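Putative branched-chain amino acid aminotransferase IlvE (PDB 4DQN) probably catalyses the pyridoxal-phosphate-dependent transfer of amino groups between branched-chain amino acids and 2-oxoglutarate. Local coordinates at residues A83-R88 and P249-Y254; I212-D215 and K221-E224; N229-T234 and A291-I296; E238-L243 and L278-E283; G297-G302 and H306-E311. One frame throughout, in Å; residues are numbered along the deposited sequence.

Interaction 1. Residues A83-R88 and P249-Y254; sequences AERLQR and PSVTKY
The guanidinium of R85 meets the turn at P249-V251 with different neighbours on its face and its edge. CG2 of V251 lies over one face, 4.4 Å from R85 CZ, while the carbonyl O of P249 sits at the edge next to NH1. The CA of S250 approaches the same nitrogen obliquely. NH1 donates to the P249 carbonyl, with R85 NH1 3.0 Å from P249 O and an N-H...O angle of 145°; the nitrogen stands well above the carbonyl plane. R85 reaches across with CG anti to the backbone N (chi1 -176°) and a bend at chi3, and a salt bridge from NE to E62 also holds the guanidinium. Helix 79-92 is thereby joined to the start of helix 251-262, beside K188, the lysine predicted to carry the cofactor. The position is consistent with the fold-type IV active site, where an arginine and a helix N-terminus commonly face the phosphate of pyridoxal phosphate. S250 is the N-cap of the second helix: its OG accepts from the backbone of K253, with K253 N 2.9 Å from S250 OG. N229, on a strand of the large sheet, accepts from the backbone N of S250.

Interaction 2. Residues I212-D215 and K221-E224; sequences IYLD and KIEE
A beta hairpin formed by strands 211-214 and 222-225 carries a classic bulge here, with E223 and E224 both facing Y213. Two bonds bracket it: Y213 N lies 2.9 Å from E224 O, and E223 N lies 2.9 Å from Y213 O. Past the bulge L214 and I222 form a non-hydrogen-bonded antiparallel pair, and L214 CD2 packs 4.0 Å from I222 CG1. I212 CG2 meets I222 CG2 at 3.8 Å, the two side chains crossing at a slant. With E223 CG anti to the carbonyl carbon (chi1 -69°), that atom comes 3.3 Å from D215 N, and a bend at chi2 then directs the carboxylate to the hydroxyls of S244 and S246. At the turn end D215 N donates to K221 O. The carboxylate of D215 reaches back the opposite way, OD1 standing 2.8 Å from K221 N. OD1 also accepts from T220 N, and OD2 bonds to T218 OG1 and to a water that K221 NZ reaches only weakly. With two backbone N-H groups on one oxygen and a hydroxyl and a water on the other, the aspartate probably stays ionised and holds the turn closed; the ammonium of K221, 4.4 Å from D215 OD2, falls short of a salt bridge.

Interaction 3. Residues N229-T234 and A291-I296; sequences NFFGIT and AVISPI
Strands 228-234 and 292-301 of the large mixed sheet are not direct neighbours: strand 281-288 runs between them and pairs with both. F230 and F231 therefore reach I296 and I293 by side chain alone, the nearest CA atoms, those of F230 and I296, lying 9.4 Å apart. The contact is structural packing in the sheet, away from the cofactor lysine.

The apolar contacts come as two separate pairs, because consecutive phenylalanines leave a strand on opposite faces. On one face I296 puts its CD1 obliquely against the ring of F230, 3.9 Å from CE2, and the two side chains cross at about a right angle. A284 of the intervening strand also touches the F230 side chain, and I222 CG2 packs against F230 CB. F308 covers I296 on the same face. On the other face F231 turns its ring edge to I293. F231 CG lies between the backbone N and the carbonyl carbon (chi1 72°), which carries the far end of the ring to I293, and F239 meets this ring with its plane nearly parallel, about 10° apart. Helices 251-262 and 316-329 continue this layer, placing L256 and T318 against I293.

Polar links lead outward from strand 228-234. The backbone O of F230 accepts from the hydroxyl of T241 on the adjoining strand. N229 grips the loop ahead of helix 251-262 with both ends of its amide, ND2 donating to L248 O and OD1 accepting from S250 N.

At the rim of the F231 ring, I293 CG2 lies in the ring plane and straddles one bond, 3.8 Å from F231 CE1 and 3.8 Å from F231 CZ.

Interaction 4. Residues E238-L243 and L278-E283; sequences EFITPL and LDKFVE
I240 carries CG1 anti to its carbonyl carbon (chi1 -55°) and then runs straight on at chi2, so that CD1 projects toward K280 and F281. K280 answers with a chain extended at every torsion, which takes it past the F281 ring to the isoleucine. F281 has its CG beside the backbone N (chi1 -59°), and that turn swings the ring toward I240 although its CB sets out in another direction.

The methyl CD1 of I240 is where the two partners converge. The end of the lysine comes across it at about a right angle, with K280 NZ 3.8 Å and K280 CE 3.9 Å from I240 CD1. The ring presents CE1, which lies 4.0 Å from I240 CB and 4.1 Å from I240 CD1. K280 CB lies over one face of the F281 ring, 4.2 Å above its plane and over its centre.

In the large mixed sheet, strand 228-234 separates strand 238-241 from strand 281-288, and the contact passes over it, with T234 touching both I240 and F281. I240 faces this side, whereas F239 and T241 turn to the other and pack on helix 251-262. K280 ends a short 3-10 segment, 278-280, closed by a bond from F281 N to L278 O. Just beyond, V282 and E283 form a classic beta bulge opposite I233.

K280 NZ stays 6.0 Å from E238 OE1, too far for a salt bridge, and E238 OE1 is instead bonded to the hydroxyl of T234.

Interaction 5. Residues G297-G302 and H306-E311; sequences GGVQHG and HVFYSE
F308 leaves its backbone with CG beside the N (chi1 -60°), which swings the ring alongside V299. From CB the chain leads to CG, and on one side of the ring CD2 passes 4.0 Å from G297 O, which lies near the ring plane. Next along that side, CE2 reaches V299 CG2 at 3.7 Å, again at the edge and in plane, and also touches I296 of the same strand. The other side, CD1 and CE1, is turned to the backbone oxygens of F281 and L278. One face is covered off-centre by the imidazole, with H306 CD2 3.8 Å above the F308 plane. In the backbone V299 and H306 form a hydrogen-bonded antiparallel pair: H306 N lies 2.8 Å from V299 O in an almost straight bond (175°), and V299 N donates in return to H306 O. G298 and V307 follow as a non-hydrogen-bonded pair. G297 packs its CA against S310 O at 3.2 Å, a closeness that the lack of a side chain permits. Such a tight two-strand ladder is that of an antiparallel beta hairpin, which here adds strand 304-307 to the side of strand 292-301 within the mixed sheet.

In the fold
Interactions 2 to 5 all reach one mixed sheet, their centres 9 to 15 Å apart where neighbours touch. Along the chain, after 83-88 comes the hairpin of interaction 2, then strands 228-234 and 238-241 of interactions 3 and 4, then 249-254 and 278-283, and strand 292-301 leads from interaction 3 into the hairpin of interaction 5. Interaction 4 falls within the sequence span of interaction 3. Interaction 1 lies farthest from interaction 5, about 28 Å between centres, but touches interactions 3 and 4: N229 and T241 meet S250 and K253, so the sheet adjoins the start of helix 251-262 near K188. The predicted cofactor site thus probably lies at one end of this continuous packing.

Interaction 1. Residues A83-R88 and P249-Y254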
# COMPACT_ATOMS: atom_id res chain seq x y z
N ALA A 83 17.65 -3.85 10.01
CA ALA A 83 16.82 -3.85 11.20
C ALA A 83 16.37 -2.44 11.56
O ALA A 83 15.23 -2.22 11.96
CB ALA A 83 17.57 -4.49 12.39
N GLU A 84 17.29 -1.48 11.43
CA GLU A 84 17.00 -0.10 11.79
C GLU A 84 16.05 0.51 10.78
O GLU A 84 15.16 1.29 11.14
CB GLU A 84 18.30 0.70 11.93
CG GLU A 84 19.15 0.21 13.11
CD GLU A 84 20.49 0.94 13.29
OE1 GLU A 84 20.83 1.79 12.44
OE2 GLU A 84 21.18 0.64 14.29
N ARG A 85 16.22 0.15 9.51
CA ARG A 85 15.30 0.62 8.48
C ARG A 85 13.89 0.06 8.69
O ARG A 85 12.89 0.78 8.51
CB ARG A 85 15.83 0.30 7.07
CG ARG A 85 14.93 0.86 5.97
CD ARG A 85 15.54 0.74 4.58
NE ARG A 85 15.68 -0.65 4.15
CZ ARG A 85 16.21 -1.03 2.98
NH1 ARG A 85 16.66 -0.12 2.13
NH2 ARG A 85 16.29 -2.32 2.66
N LEU A 86 13.80 -1.22 9.07
CA LEU A 86 12.51 -1.83 9.36
C LEU A 86 11.86 -1.18 10.58
O LEU A 86 10.64 -1.12 10.67
CB LEU A 86 12.66 -3.34 9.62
CG LEU A 86 11.62 -4.36 9.12
CD1 LEU A 86 11.52 -5.59 10.02
CD2 LEU A 86 10.24 -3.77 8.80
N GLN A 87 12.68 -0.70 11.52
CA GLN A 87 12.13 -0.04 12.71
C GLN A 87 11.51 1.29 12.33
O GLN A 87 10.42 1.63 12.79
CB GLN A 87 13.22 0.15 13.78
CG GLN A 87 13.54 -1.12 14.57
CD GLN A 87 14.99 -1.19 15.02
OE1 GLN A 87 15.71 -0.18 14.98
NE2 GLN A 87 15.43 -2.36 15.44
N ARG A 88 12.19 2.04 11.48
CA ARG A 88 11.64 3.30 11.01
C ARG A 88 10.40 3.07 10.14
O ARG A 88 9.42 3.83 10.21
CB ARG A 88 12.69 4.09 10.24
CG ARG A 88 13.75 4.71 11.14
CD ARG A 88 14.67 5.62 10.34
NE ARG A 88 15.64 4.84 9.59
CZ ARG A 88 16.78 4.39 10.11
NH1 ARG A 88 17.08 4.64 11.39
NH2 ARG A 88 17.62 3.68 9.37
N PRO A 249 15.92 4.83 1.59
CA PRO A 249 17.38 4.81 1.71
C PRO A 249 17.94 3.38 1.72
O PRO A 249 17.75 2.66 2.71
CB PRO A 249 17.63 5.49 3.06
CG PRO A 249 16.33 5.35 3.84
CD PRO A 249 15.25 4.84 2.90
N SER A 250 18.60 2.96 0.64
CA SER A 250 19.10 1.58 0.56
C SER A 250 20.41 1.39 1.35
O SER A 250 21.22 2.31 1.47
CB SER A 250 19.24 1.10 -0.89
OG SER A 250 20.49 1.43 -1.47
N VAL A 251 20.58 0.20 1.91
CA VAL A 251 21.82 -0.14 2.62
C VAL A 251 22.98 -0.10 1.63
O VAL A 251 24.10 0.32 1.96
CB VAL A 251 21.70 -1.53 3.27
CG1 VAL A 251 22.93 -1.84 4.11
CG2 VAL A 251 20.46 -1.59 4.15
N THR A 252 22.70 -0.52 0.40
CA THR A 252 23.71 -0.52 -0.65
C THR A 252 24.22 0.90 -0.94
O THR A 252 25.42 1.11 -1.08
CB THR A 252 23.16 -1.19 -1.92
OG1 THR A 252 22.58 -2.45 -1.56
CG2 THR A 252 24.28 -1.45 -2.93
N LYS A 253 23.30 1.86 -1.00
CA LYS A 253 23.69 3.26 -1.22
C LYS A 253 24.60 3.81 -0.14
O LYS A 253 25.60 4.46 -0.43
CB LYS A 253 22.45 4.16 -1.35
CG LYS A 253 22.80 5.63 -1.13
CD LYS A 253 21.60 6.55 -1.19
CE LYS A 253 20.84 6.59 0.12
NZ LYS A 253 19.66 7.51 -0.03
N TYR A 254 24.25 3.57 1.13
CA TYR A 254 25.08 4.06 2.22
C TYR A 254 26.45 3.40 2.18
O TYR A 254 27.47 4.06 2.41
CB TYR A 254 24.40 3.83 3.57
CG TYR A 254 23.26 4.79 3.79
CD1 TYR A 254 23.38 6.12 3.41
CD2 TYR A 254 22.06 4.36 4.35
CE1 TYR A 254 22.35 7.01 3.59
CE2 TYR A 254 21.01 5.25 4.53
CZ TYR A 254 21.17 6.58 4.15
OH TYR A 254 20.14 7.48 4.32

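Interaction 2. Residues I212-D215 and K221-E224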
# COMPACT_ATOMS: atom_id res chain seq x y z
N ILE A 212 12.56 5.20 -13.95
CA ILE A 212 13.20 6.10 -12.99
C ILE A 212 12.16 7.17 -12.63
O ILE A 212 11.64 7.86 -13.50
CB ILE A 212 14.48 6.75 -13.55
CG1 ILE A 212 15.57 5.69 -13.71
CG2 ILE A 212 14.99 7.85 -12.65
CD1 ILE A 212 16.84 6.23 -14.37
N TYR A 213 11.84 7.27 -11.34
CA TYR A 213 10.81 8.18 -10.87
C TYR A 213 11.43 9.51 -10.50
O TYR A 213 12.54 9.55 -9.98
CB TYR A 213 10.11 7.60 -9.64
CG TYR A 213 9.37 6.32 -9.92
CD1 TYR A 213 9.99 5.09 -9.75
CD2 TYR A 213 8.06 6.35 -10.38
CE1 TYR A 213 9.31 3.92 -10.01
CE2 TYR A 213 7.38 5.19 -10.65
CZ TYR A 213 8.01 3.98 -10.47
OH TYR A 213 7.31 2.83 -10.75
N LEU A 214 10.72 10.61 -10.75
CA LEU A 214 11.19 11.93 -10.35
C LEU A 214 10.43 12.38 -9.11
O LEU A 214 9.47 11.72 -8.70
CB LEU A 214 11.02 12.95 -11.48
CG LEU A 214 11.57 12.54 -12.84
CD1 LEU A 214 11.56 13.73 -13.79
CD2 LEU A 214 12.98 11.97 -12.68
N ASP A 215 10.87 13.48 -8.50
CA ASP A 215 10.24 13.95 -7.27
C ASP A 215 8.77 14.27 -7.54
O ASP A 215 8.45 14.93 -8.53
CB ASP A 215 11.01 15.14 -6.68
CG ASP A 215 10.83 16.41 -7.48
OD1 ASP A 215 11.46 16.52 -8.56
OD2 ASP A 215 10.07 17.29 -7.03
N LYS A 221 13.70 16.45 -10.28
CA LYS A 221 14.85 15.80 -9.66
C LYS A 221 14.61 14.29 -9.59
O LYS A 221 13.48 13.85 -9.39
CB LYS A 221 15.06 16.34 -8.25
CG LYS A 221 15.25 17.84 -8.18
CD LYS A 221 15.16 18.34 -6.74
CE LYS A 221 13.83 17.93 -6.13
NZ LYS A 221 13.71 18.28 -4.68
N ILE A 222 15.67 13.52 -9.75
CA ILE A 222 15.57 12.06 -9.71
C ILE A 222 15.37 11.58 -8.28
O ILE A 222 16.03 12.05 -7.35
CB ILE A 222 16.83 11.40 -10.31
CG1 ILE A 222 16.89 11.65 -11.82
CG2 ILE A 222 16.84 9.90 -10.05
CD1 ILE A 222 18.12 11.04 -12.50
N GLU A 223 14.44 10.64 -8.12
CA GLU A 223 14.21 10.02 -6.82
C GLU A 223 14.88 8.67 -6.75
O GLU A 223 15.83 8.46 -5.98
CB GLU A 223 12.71 9.84 -6.59
CG GLU A 223 11.96 11.13 -6.42
CD GLU A 223 11.65 11.43 -4.98
OE1 GLU A 223 10.88 10.66 -4.37
OE2 GLU A 223 12.18 12.43 -4.46
N GLU A 224 14.37 7.73 -7.54
CA GLU A 224 14.92 6.38 -7.54
C GLU A 224 14.62 5.60 -8.82
O GLU A 224 13.79 6.01 -9.65
CB GLU A 224 14.48 5.61 -6.29
CG GLU A 224 12.99 5.69 -5.94
CD GLU A 224 12.70 5.14 -4.55
OE1 GLU A 224 13.31 5.63 -3.58
OE2 GLU A 224 11.86 4.22 -4.43
O HOH W 1 10.42 18.19 -4.23

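Interaction 3. Residues N229-T234 and A291-I296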
# COMPACT_ATOMS: atom_id res chain seq x y z
N ASN A 229 18.20 2.67 -5.59
CA ASN A 229 18.68 4.06 -5.57
C ASN A 229 19.47 4.39 -6.83
O ASN A 229 20.07 3.50 -7.43
CB ASN A 229 19.56 4.32 -4.35
CG ASN A 229 18.76 4.47 -3.06
OD1 ASN A 229 19.33 4.54 -1.97
ND2 ASN A 229 17.44 4.48 -3.17
N PHE A 230 19.48 5.66 -7.23
CA PHE A 230 20.28 6.15 -8.35
C PHE A 230 21.59 6.69 -7.79
O PHE A 230 21.63 7.22 -6.67
CB PHE A 230 19.53 7.28 -9.09
CG PHE A 230 20.31 7.92 -10.23
CD1 PHE A 230 21.16 9.01 -10.00
CD2 PHE A 230 20.19 7.44 -11.52
CE1 PHE A 230 21.88 9.59 -11.04
CE2 PHE A 230 20.90 8.02 -12.58
CZ PHE A 230 21.74 9.10 -12.34
N PHE A 231 22.68 6.52 -8.55
CA PHE A 231 23.93 7.21 -8.23
C PHE A 231 24.58 7.67 -9.54
O PHE A 231 24.45 7.01 -10.57
CB PHE A 231 24.90 6.34 -7.39
CG PHE A 231 25.54 5.20 -8.16
CD1 PHE A 231 24.96 3.94 -8.16
CD2 PHE A 231 26.72 5.39 -8.87
CE1 PHE A 231 25.54 2.89 -8.86
CE2 PHE A 231 27.30 4.35 -9.58
CZ PHE A 231 26.72 3.10 -9.58
N GLY A 232 25.26 8.81 -9.50
CA GLY A 232 26.01 9.25 -10.66
C GLY A 232 27.45 9.53 -10.29
O GLY A 232 27.76 9.88 -9.15
N ILE A 233 28.34 9.37 -11.27
CA ILE A 233 29.74 9.73 -11.08
C ILE A 233 30.07 10.89 -12.01
O ILE A 233 29.85 10.80 -13.22
CB ILE A 233 30.69 8.54 -11.38
CG1 ILE A 233 30.84 7.66 -10.14
CG2 ILE A 233 32.08 9.03 -11.69
CD1 ILE A 233 29.71 6.78 -9.91
N THR A 234 30.59 11.99 -11.45
CA THR A 234 30.96 13.16 -12.25
C THR A 234 32.37 13.02 -12.83
O THR A 234 33.13 12.15 -12.40
CB THR A 234 30.93 14.44 -11.41
OG1 THR A 234 31.99 14.42 -10.45
CG2 THR A 234 29.60 14.57 -10.69
N ALA A 291 19.90 -5.92 -6.70
CA ALA A 291 20.61 -5.41 -7.86
C ALA A 291 22.14 -5.43 -7.69
O ALA A 291 22.86 -5.71 -8.65
CB ALA A 291 20.11 -3.99 -8.16
N VAL A 292 22.60 -5.15 -6.47
CA VAL A 292 24.00 -4.79 -6.18
C VAL A 292 24.30 -3.47 -6.87
O VAL A 292 23.96 -2.41 -6.35
CB VAL A 292 25.01 -5.89 -6.54
CG1 VAL A 292 26.35 -5.55 -5.95
CG2 VAL A 292 24.54 -7.24 -6.01
N ILE A 293 24.92 -3.52 -8.05
CA ILE A 293 24.90 -2.36 -8.94
C ILE A 293 24.37 -2.78 -10.31
O ILE A 293 24.85 -3.76 -10.89
CB ILE A 293 26.29 -1.71 -9.09
CG1 ILE A 293 26.72 -1.10 -7.75
CG2 ILE A 293 26.27 -0.63 -10.19
CD1 ILE A 293 28.17 -0.61 -7.71
N SER A 294 23.35 -2.06 -10.79
CA SER A 294 22.89 -2.23 -12.16
C SER A 294 23.35 -1.01 -12.94
O SER A 294 22.77 0.06 -12.80
CB SER A 294 21.36 -2.32 -12.22
OG SER A 294 20.88 -3.39 -11.43
N PRO A 295 24.40 -1.17 -13.76
CA PRO A 295 24.91 -0.04 -14.56
C PRO A 295 23.83 0.48 -15.51
O PRO A 295 23.11 -0.31 -16.13
CB PRO A 295 26.05 -0.67 -15.37
CG PRO A 295 26.47 -1.90 -14.57
CD PRO A 295 25.17 -2.41 -14.00
N ILE A 296 23.71 1.80 -15.61
CA ILE A 296 22.73 2.36 -16.54
C ILE A 296 23.43 2.69 -17.85
O ILE A 296 24.43 3.41 -17.87
CB ILE A 296 22.03 3.61 -15.94
CG1 ILE A 296 21.15 3.20 -14.76
CG2 ILE A 296 21.21 4.34 -17.00
CD1 ILE A 296 20.69 4.35 -13.87

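Interaction 4. Residues E238-L243 and L278-E283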
# COMPACT_ATOMS: atom_id res chain seq x y z
N GLU A 238 33.31 12.53 -8.43
CA GLU A 238 32.47 12.65 -7.25
C GLU A 238 31.33 11.63 -7.37
O GLU A 238 30.87 11.35 -8.47
CB GLU A 238 31.87 14.05 -7.16
CG GLU A 238 32.87 15.19 -7.23
CD GLU A 238 32.24 16.44 -7.81
OE1 GLU A 238 31.58 16.32 -8.86
OE2 GLU A 238 32.38 17.52 -7.20
N PHE A 239 30.91 11.09 -6.24
CA PHE A 239 29.78 10.16 -6.17
C PHE A 239 28.58 10.94 -5.66
O PHE A 239 28.62 11.49 -4.55
CB PHE A 239 30.13 9.03 -5.20
CG PHE A 239 29.07 7.96 -5.09
CD1 PHE A 239 28.01 8.10 -4.21
CD2 PHE A 239 29.18 6.79 -5.83
CE1 PHE A 239 27.04 7.11 -4.09
CE2 PHE A 239 28.22 5.79 -5.72
CZ PHE A 239 27.15 5.95 -4.84
N ILE A 240 27.52 11.00 -6.45
CA ILE A 240 26.33 11.75 -6.05
C ILE A 240 25.07 10.89 -6.13
O ILE A 240 24.81 10.23 -7.15
CB ILE A 240 26.16 13.05 -6.88
CG1 ILE A 240 27.43 13.90 -6.79
CG2 ILE A 240 24.97 13.84 -6.37
CD1 ILE A 240 27.35 15.21 -7.56
N THR A 241 24.30 10.87 -5.05
CA THR A 241 23.06 10.08 -5.00
C THR A 241 21.95 10.99 -4.50
O THR A 241 22.20 11.85 -3.65
CB THR A 241 23.23 8.83 -4.10
OG1 THR A 241 22.07 7.98 -4.18
CG2 THR A 241 23.46 9.23 -2.66
N PRO A 242 20.73 10.82 -5.03
CA PRO A 242 19.60 11.67 -4.61
C PRO A 242 19.27 11.58 -3.12
O PRO A 242 19.34 10.52 -2.50
CB PRO A 242 18.42 11.09 -5.42
CG PRO A 242 19.07 10.54 -6.65
CD PRO A 242 20.37 9.95 -6.16
N LEU A 243 18.93 12.73 -2.56
CA LEU A 243 18.41 12.78 -1.21
C LEU A 243 17.02 13.42 -1.19
O LEU A 243 16.86 14.61 -1.49
CB LEU A 243 19.35 13.58 -0.31
CG LEU A 243 18.86 13.84 1.12
CD1 LEU A 243 18.35 12.55 1.79
CD2 LEU A 243 19.99 14.46 1.91
N LEU A 278 21.84 15.89 -16.81
CA LEU A 278 22.35 14.51 -16.89
C LEU A 278 23.78 14.42 -17.42
O LEU A 278 24.52 13.49 -17.08
CB LEU A 278 21.41 13.62 -17.70
CG LEU A 278 20.02 13.39 -17.12
CD1 LEU A 278 19.19 12.47 -17.99
CD2 LEU A 278 20.11 12.84 -15.71
N ASP A 279 24.20 15.40 -18.23
CA ASP A 279 25.57 15.45 -18.74
C ASP A 279 26.60 15.67 -17.62
O ASP A 279 27.80 15.55 -17.85
CB ASP A 279 25.70 16.55 -19.80
CG ASP A 279 24.79 17.73 -19.52
OD1 ASP A 279 25.13 18.55 -18.63
OD2 ASP A 279 23.73 17.84 -20.19
N LYS A 280 26.12 15.99 -16.42
CA LYS A 280 26.97 16.14 -15.24
C LYS A 280 27.64 14.81 -14.89
O LYS A 280 28.67 14.77 -14.20
CB LYS A 280 26.11 16.62 -14.05
CG LYS A 280 26.87 17.02 -12.79
CD LYS A 280 25.91 17.38 -11.65
CE LYS A 280 26.71 17.82 -10.41
NZ LYS A 280 25.86 18.21 -9.25
N PHE A 281 27.07 13.71 -15.38
CA PHE A 281 27.52 12.38 -14.98
C PHE A 281 28.18 11.57 -16.09
O PHE A 281 27.59 11.32 -17.14
CB PHE A 281 26.37 11.60 -14.33
CG PHE A 281 25.81 12.28 -13.13
CD1 PHE A 281 26.61 12.47 -12.00
CD2 PHE A 281 24.51 12.77 -13.12
CE1 PHE A 281 26.13 13.11 -10.88
CE2 PHE A 281 24.01 13.42 -12.00
CZ PHE A 281 24.82 13.59 -10.87
N VAL A 282 29.41 11.14 -15.83
CA VAL A 282 30.19 10.34 -16.77
C VAL A 282 29.80 8.86 -16.68
O VAL A 282 29.93 8.09 -17.65
CB VAL A 282 31.70 10.59 -16.55
CG1 VAL A 282 32.53 9.40 -16.91
CG2 VAL A 282 32.16 11.81 -17.34
N GLU A 283 29.31 8.46 -15.50
CA GLU A 283 28.74 7.12 -15.30
C GLU A 283 27.52 7.22 -14.39
O GLU A 283 27.44 8.13 -13.55
CB GLU A 283 29.75 6.18 -14.62
CG GLU A 283 31.04 5.91 -15.39
CD GLU A 283 32.01 5.05 -14.57
OE1 GLU A 283 31.53 4.18 -13.81
OE2 GLU A 283 33.23 5.26 -14.67

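Interaction 5. Residues G297-G302 and H306-E311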
# COMPACT_ATOMS: atom_id res chain seq x y z
N GLY A 297 22.92 2.12 -18.94
CA GLY A 297 23.42 2.45 -20.26
C GLY A 297 22.86 3.80 -20.64
O GLY A 297 23.56 4.82 -20.63
N GLY A 298 21.56 3.82 -20.94
CA GLY A 298 20.89 5.05 -21.31
C GLY A 298 19.59 5.25 -20.56
O GLY A 298 18.96 4.29 -20.07
N VAL A 299 19.18 6.51 -20.45
CA VAL A 299 17.90 6.85 -19.85
C VAL A 299 17.06 7.59 -20.90
O VAL A 299 17.53 8.54 -21.52
CB VAL A 299 18.08 7.72 -18.59
CG1 VAL A 299 16.74 8.24 -18.11
CG2 VAL A 299 18.74 6.91 -17.47
N GLN A 300 15.84 7.11 -21.12
CA GLN A 300 14.88 7.75 -22.01
C GLN A 300 14.03 8.75 -21.23
O GLN A 300 13.47 8.43 -20.17
CB GLN A 300 13.96 6.69 -22.63
CG GLN A 300 12.97 7.22 -23.70
CD GLN A 300 13.64 7.49 -25.03
OE1 GLN A 300 14.49 6.72 -25.47
NE2 GLN A 300 13.25 8.58 -25.69
N HIS A 301 13.95 9.98 -21.74
CA HIS A 301 13.09 10.99 -21.14
C HIS A 301 12.44 11.85 -22.22
O HIS A 301 13.12 12.67 -22.85
CB HIS A 301 13.89 11.87 -20.18
CG HIS A 301 13.03 12.71 -19.30
ND1 HIS A 301 13.50 13.84 -18.66
CD2 HIS A 301 11.74 12.58 -18.92
CE1 HIS A 301 12.53 14.38 -17.94
NE2 HIS A 301 11.45 13.63 -18.08
N GLY A 302 11.14 11.68 -22.43
CA GLY A 302 10.48 12.34 -23.56
C GLY A 302 11.12 11.81 -24.84
O GLY A 302 11.31 10.59 -24.97
N HIS A 306 19.49 9.53 -23.21
CA HIS A 306 20.77 10.03 -22.73
C HIS A 306 21.69 8.89 -22.30
O HIS A 306 21.34 8.11 -21.40
CB HIS A 306 20.57 10.99 -21.55
CG HIS A 306 21.83 11.68 -21.13
ND1 HIS A 306 22.14 12.96 -21.53
CD2 HIS A 306 22.87 11.26 -20.36
CE1 HIS A 306 23.31 13.31 -21.03
NE2 HIS A 306 23.77 12.29 -20.32
N VAL A 307 22.85 8.80 -22.94
CA VAL A 307 23.82 7.75 -22.62
C VAL A 307 24.94 8.37 -21.82
O VAL A 307 25.60 9.31 -22.27
CB VAL A 307 24.36 7.07 -23.90
CG1 VAL A 307 25.50 6.12 -23.56
CG2 VAL A 307 23.25 6.30 -24.58
N PHE A 308 25.15 7.86 -20.61
CA PHE A 308 26.20 8.39 -19.74
C PHE A 308 27.58 7.94 -20.19
O PHE A 308 28.46 8.76 -20.45
CB PHE A 308 25.95 7.97 -18.29
CG PHE A 308 24.63 8.44 -17.75
CD1 PHE A 308 24.53 9.69 -17.16
CD2 PHE A 308 23.50 7.64 -17.83
CE1 PHE A 308 23.32 10.14 -16.67
CE2 PHE A 308 22.28 8.07 -17.34
CZ PHE A 308 22.19 9.32 -16.76
N TYR A 309 27.76 6.63 -20.28
CA TYR A 309 29.07 6.07 -20.55
C TYR A 309 29.04 5.25 -21.83
O TYR A 309 29.75 5.54 -22.79
CB TYR A 309 29.55 5.21 -19.37
CG TYR A 309 30.95 4.68 -19.57
CD1 TYR A 309 31.16 3.38 -20.01
CD2 TYR A 309 32.05 5.49 -19.37
CE1 TYR A 309 32.42 2.90 -20.21
CE2 TYR A 309 33.33 5.02 -19.57
CZ TYR A 309 33.50 3.72 -19.99
OH TYR A 309 34.76 3.21 -20.19
N SER A 310 28.20 4.22 -21.83
CA SER A 310 28.06 3.34 -22.98
C SER A 310 26.79 2.51 -22.86
O SER A 310 26.30 2.27 -21.75
CB SER A 310 29.26 2.40 -23.09
OG SER A 310 29.00 1.41 -24.07
N GLU A 311 26.25 2.07 -23.99
CA GLU A 311 25.07 1.23 -23.97
C GLU A 311 25.44 -0.23 -23.78
O GLU A 311 24.59 -1.05 -23.44
CB GLU A 311 24.27 1.38 -25.26
CG GLU A 311 23.49 2.66 -25.36
CD GLU A 311 22.70 2.75 -26.64
OE1 GLU A 311 21.71 2.00 -26.78
OE2 GLU A 311 23.08 3.57 -27.51
O HOH W 2 26.02 4.75 -19.79